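Local coordinates for Tol-Pal system protein TolB (Acinetobacter baumannii, PDB 7MX5) that probably works in the periplasm as part of the Tol-Pal system, which helps the outer membrane invaginate during cell division and maintains its integrity, at residues A[210-213]-A[214-217]; A[286-290]-A[291-295]. All coordinates share one frame; numbering follows the deposited sequence.

Overall arrangement
The two contacts illustrate two kinds of link in a beta-propeller: contact 1 carries the chain from one four-stranded sheet to the next, whereas contact 2 closes a hairpin inside a single sheet. Contact 1, at 210-217, joins the last strand of one blade, 206-211, to the first of the following one, 215-221; it is partly buried and relies on apolar packing round one aromatic ring. Contact 2, at 286-295, lies at the surface between the third and fourth strands of a later blade, 283-288 and 294-296, and depends on backbone hydrogen bonds and polar groups at its turn. The centres of contact 1 and contact 2 are about 24 Å apart, and the two do not touch.

Contact 1: residues A[210-213]-A[214-217]; sequences TSFK and GLNG
Phe212 and Leu215 meet where the chain leaves one propeller blade and enters the next. The main apolar interaction is a CH-pi contact: Leu215 CB stands over a face of the Phe212 ring, 4.1 Å from its centroid and 22° off the normal, offset toward the rim near Phe212 CE1. With chi1 at 45°, Phe212 CG sits between its own backbone N and carbonyl carbon, which brings the ring across the turn to Leu215, whose side chain it crosses at about a right angle. Farther out, Leu215 CD1 lies 4.0 Å from Phe212 CZ, while Leu215 CD2 is 4.0 Å from Thr210 CG2; the forked end thus spans ring and methyl.

The ring also meets the backbone: Gly214 N lies at its edge, near its plane, 3.4 Å from Phe212 CD1.

Polar ends find partners beyond the turn: Ser211 OG is hydrogen-bonded to Pro194 O, and Asn216 OD1 to Ser233 OG. Asn216 and Gly217 both face Thr231 in a classic beta bulge. Leu215 reaches Ile196 of strand 195-200 and Phe230 of strand 227-232, which Phe212 also touches, so the linker packs against strands of both adjoining blades.

Contact 2: residues A[286-290]-A[291-295]; sequences RYDFG and NGSVK
Strands 283-288 and 294-296 run antiparallel as a beta hairpin, with Arg286 and Lys295 forming a hydrogen-bonded pair and Tyr287 and Val294 the non-hydrogen-bonded pair next to it. This is the outer hairpin of a four-stranded propeller blade. Arg286 N donates to Lys295 O at 2.6 Å, in the carbonyl plane, and Lys295 N returns a bond to Arg286 O. Nearer the turn, Asp288 N gives a straighter bond to Ser293 O (2.8 Å, 165° at the hydrogen), and Gly292 N makes a weak one to Asp288 O.

On the face carrying Tyr287 and Val294, the valine methyl CG2 meets the edge of the tyrosine ring in its plane, 3.6 Å from Tyr287 CD1. Tyr287 CG is anti to its own N (chi1 178°), which lays the ring along the hairpin toward the turn, with Tyr287 OH 3.4 Å from Gly292 CA. Both side chains also touch Phe274 of strand 271-276, the next strand inward.

On the face carrying Arg286 and Lys295 the contacts between the segments are mainly polar and charged. Extended from CG to NE, Arg286 reaches along its own strand to form a salt bridge from NH2 to Asp288 OD1, 3.2 Å long; the hydrogen bonds within it are weak. Arg286 NH1 and Lys295 NZ are 4.3 Å apart, a like-charge approach that the carboxylate of Asp288 probably eases. The second oxygen of that carboxylate, OD2, accepts a weak bond from Asn291 N, while the carboxylate and amide planes of Asp288 and Asn291 stand 86° apart. Asn291 folds forward into an Asx turn: its OD1 accepts from Ser293 N at 3.1 Å, the donor lying well above the plane of the amide carbonyl.

Contact 1: residues A[210-213]-A[214-217]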
loop_
_atom_site.group_PDB
_atom_site.type_symbol
_atom_site.label_atom_id
_atom_site.label_comp_id
_atom_site.label_asym_id
_atom_site.label_seq_id
_atom_site.Cartn_x
_atom_site.Cartn_y
_atom_site.Cartn_z
ATOM N N THR A 210 -24.046 -1.987 6.003
ATOM C CA THR A 210 -24.885 -3.166 6.163
ATOM C C THR A 210 -24.539 -3.848 7.479
ATOM O O THR A 210 -23.450 -3.660 8.030
ATOM C CB THR A 210 -24.723 -4.147 4.993
ATOM O OG1 THR A 210 -25.765 -5.129 5.046
ATOM C CG2 THR A 210 -23.372 -4.841 5.055
ATOM N N SER A 211 -25.484 -4.647 7.975
ATOM C CA SER A 211 -25.317 -5.339 9.248
ATOM C C SER A 211 -26.379 -6.414 9.438
ATOM O O SER A 211 -27.570 -6.103 9.536
ATOM C CB SER A 211 -25.375 -4.346 10.410
ATOM O OG SER A 211 -24.977 -4.957 11.625
ATOM N N PHE A 212 -25.965 -7.677 9.498
ATOM C CA PHE A 212 -26.890 -8.773 9.763
ATOM C C PHE A 212 -26.105 -9.942 10.352
ATOM O O PHE A 212 -24.941 -9.800 10.742
ATOM C CB PHE A 212 -27.662 -9.166 8.498
ATOM C CG PHE A 212 -26.809 -9.270 7.269
ATOM C CD1 PHE A 212 -26.148 -10.447 6.967
ATOM C CD2 PHE A 212 -26.678 -8.192 6.408
ATOM C CE1 PHE A 212 -25.367 -10.545 5.834
ATOM C CE2 PHE A 212 -25.898 -8.285 5.273
ATOM C CZ PHE A 212 -25.242 -9.463 4.986
ATOM N N LYS A 213 -26.751 -11.109 10.409
ATOM C CA LYS A 213 -26.207 -12.247 11.142
ATOM C C LYS A 213 -25.122 -12.975 10.355
ATOM O O LYS A 213 -24.154 -13.469 10.944
ATOM C CB LYS A 213 -27.335 -13.211 11.506
ATOM C CG LYS A 213 -28.468 -13.233 10.488
ATOM C CD LYS A 213 -29.581 -14.182 10.901
ATOM C CE LYS A 213 -30.928 -13.700 10.385
ATOM N NZ LYS A 213 -31.833 -14.830 10.034
ATOM N N GLY A 214 -25.266 -13.061 9.037
ATOM C CA GLY A 214 -24.341 -13.816 8.222
ATOM C C GLY A 214 -23.222 -13.024 7.586
ATOM O O GLY A 214 -22.496 -13.571 6.750
ATOM N N LEU A 215 -23.051 -11.759 7.959
ATOM C CA LEU A 215 -22.041 -10.912 7.334
ATOM C C LEU A 215 -20.642 -11.395 7.695
ATOM O O LEU A 215 -20.263 -11.410 8.872
ATOM C CB LEU A 215 -22.234 -9.462 7.770
ATOM C CG LEU A 215 -21.270 -8.437 7.169
ATOM C CD1 LEU A 215 -21.403 -8.398 5.656
ATOM C CD2 LEU A 215 -21.513 -7.059 7.768
ATOM N N ASN A 216 -19.873 -11.794 6.681
ATOM C CA ASN A 216 -18.465 -12.121 6.871
ATOM C C ASN A 216 -17.577 -10.891 6.741
ATOM O O ASN A 216 -16.611 -10.740 7.498
ATOM C CB ASN A 216 -18.024 -13.186 5.862
ATOM C CG ASN A 216 -18.579 -14.559 6.183
ATOM O OD1 ASN A 216 -19.725 -14.869 5.859
ATOM N ND2 ASN A 216 -17.765 -15.391 6.823
ATOM N N GLY A 217 -17.885 -10.009 5.794
ATOM C CA GLY A 217 -17.141 -8.777 5.634
ATOM C C GLY A 217 -16.401 -8.664 4.317
ATOM O O GLY A 217 -16.981 -8.892 3.250
#

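Contact 2: residues A[286-290]-A[291-295]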
loop_
_atom_site.group_PDB
_atom_site.type_symbol
_atom_site.label_atom_id
_atom_site.label_comp_id
_atom_site.label_asym_id
_atom_site.label_seq_id
_atom_site.Cartn_x
_atom_site.Cartn_y
_atom_site.Cartn_z
ATOM N N ARG A 286 -12.550 -15.039 -11.955
ATOM C CA ARG A 286 -12.947 -13.715 -12.418
ATOM C C ARG A 286 -14.407 -13.758 -12.845
ATOM O O ARG A 286 -14.765 -14.503 -13.762
ATOM C CB ARG A 286 -12.063 -13.248 -13.576
ATOM C CG ARG A 286 -12.442 -11.887 -14.145
ATOM C CD ARG A 286 -11.796 -11.657 -15.503
ATOM N NE ARG A 286 -12.163 -10.367 -16.076
ATOM C CZ ARG A 286 -13.164 -10.182 -16.927
ATOM N NH1 ARG A 286 -13.929 -11.185 -17.323
ATOM N NH2 ARG A 286 -13.404 -8.957 -17.388
ATOM N N TYR A 287 -15.244 -12.962 -12.183
ATOM C CA TYR A 287 -16.654 -12.840 -12.530
ATOM C C TYR A 287 -16.839 -11.627 -13.432
ATOM O O TYR A 287 -16.526 -10.501 -13.032
ATOM C CB TYR A 287 -17.526 -12.708 -11.282
ATOM C CG TYR A 287 -19.001 -12.539 -11.587
ATOM C CD1 TYR A 287 -19.830 -13.642 -11.732
ATOM C CD2 TYR A 287 -19.560 -11.276 -11.743
ATOM C CE1 TYR A 287 -21.175 -13.493 -12.015
ATOM C CE2 TYR A 287 -20.903 -11.117 -12.025
ATOM C CZ TYR A 287 -21.706 -12.229 -12.161
ATOM O OH TYR A 287 -23.044 -12.073 -12.443
ATOM N N ASP A 288 -17.364 -11.855 -14.632
ATOM C CA ASP A 288 -17.603 -10.788 -15.595
ATOM C C ASP A 288 -18.980 -10.181 -15.351
ATOM O O ASP A 288 -19.988 -10.895 -15.356
ATOM C CB ASP A 288 -17.495 -11.323 -17.021
ATOM C CG ASP A 288 -17.437 -10.220 -18.056
ATOM O OD1 ASP A 288 -16.553 -9.344 -17.944
ATOM O OD2 ASP A 288 -18.276 -10.226 -18.980
ATOM N N PHE A 289 -19.022 -8.863 -15.138
ATOM C CA PHE A 289 -20.303 -8.187 -14.950
ATOM C C PHE A 289 -21.151 -8.227 -16.214
ATOM O O PHE A 289 -22.384 -8.288 -16.129
ATOM C CB PHE A 289 -20.083 -6.736 -14.522
ATOM C CG PHE A 289 -19.646 -6.578 -13.095
ATOM C CD1 PHE A 289 -20.383 -7.131 -12.063
ATOM C CD2 PHE A 289 -18.500 -5.864 -12.785
ATOM C CE1 PHE A 289 -19.982 -6.979 -10.748
ATOM C CE2 PHE A 289 -18.094 -5.709 -11.472
ATOM C CZ PHE A 289 -18.838 -6.268 -10.453
ATOM N N GLY A 290 -20.518 -8.195 -17.384
ATOM C CA GLY A 290 -21.230 -8.130 -18.645
ATOM C C GLY A 290 -22.154 -9.298 -18.918
ATOM O O GLY A 290 -23.352 -9.104 -19.147
ATOM N N ASN A 291 -21.616 -10.517 -18.900
ATOM C CA ASN A 291 -22.394 -11.710 -19.199
ATOM C C ASN A 291 -22.611 -12.609 -17.990
ATOM O O ASN A 291 -23.265 -13.648 -18.120
ATOM C CB ASN A 291 -21.724 -12.510 -20.325
ATOM C CG ASN A 291 -20.338 -12.993 -19.957
ATOM O OD1 ASN A 291 -19.798 -12.640 -18.909
ATOM N ND2 ASN A 291 -19.749 -13.812 -20.822
ATOM N N GLY A 292 -22.086 -12.242 -16.823
ATOM C CA GLY A 292 -22.261 -13.057 -15.638
ATOM C C GLY A 292 -21.440 -14.324 -15.605
ATOM O O GLY A 292 -21.732 -15.213 -14.800
ATOM N N SER A 293 -20.420 -14.437 -16.450
ATOM C CA SER A 293 -19.614 -15.645 -16.488
ATOM C C SER A 293 -18.547 -15.615 -15.400
ATOM O O SER A 293 -18.161 -14.557 -14.894
ATOM C CB SER A 293 -18.945 -15.814 -17.853
ATOM O OG SER A 293 -18.501 -14.568 -18.359
ATOM N N VAL A 294 -18.068 -16.804 -15.046
ATOM C CA VAL A 294 -16.970 -16.974 -14.103
ATOM C C VAL A 294 -15.850 -17.708 -14.824
ATOM O O VAL A 294 -16.091 -18.727 -15.480
ATOM C CB VAL A 294 -17.412 -17.741 -12.843
ATOM C CG1 VAL A 294 -16.200 -18.227 -12.062
ATOM C CG2 VAL A 294 -18.295 -16.862 -11.971
ATOM N N LYS A 295 -14.631 -17.184 -14.711
ATOM C CA LYS A 295 -13.473 -17.743 -15.390
ATOM C C LYS A 295 -12.319 -17.875 -14.410
ATOM O O LYS A 295 -12.072 -16.974 -13.604
ATOM C CB LYS A 295 -13.056 -16.870 -16.578
ATOM C CG LYS A 295 -11.895 -17.423 -17.381
ATOM C CD LYS A 295 -10.991 -16.305 -17.869
ATOM C CE LYS A 295 -11.708 -15.419 -18.874
ATOM N NZ LYS A 295 -11.137 -14.044 -18.905
#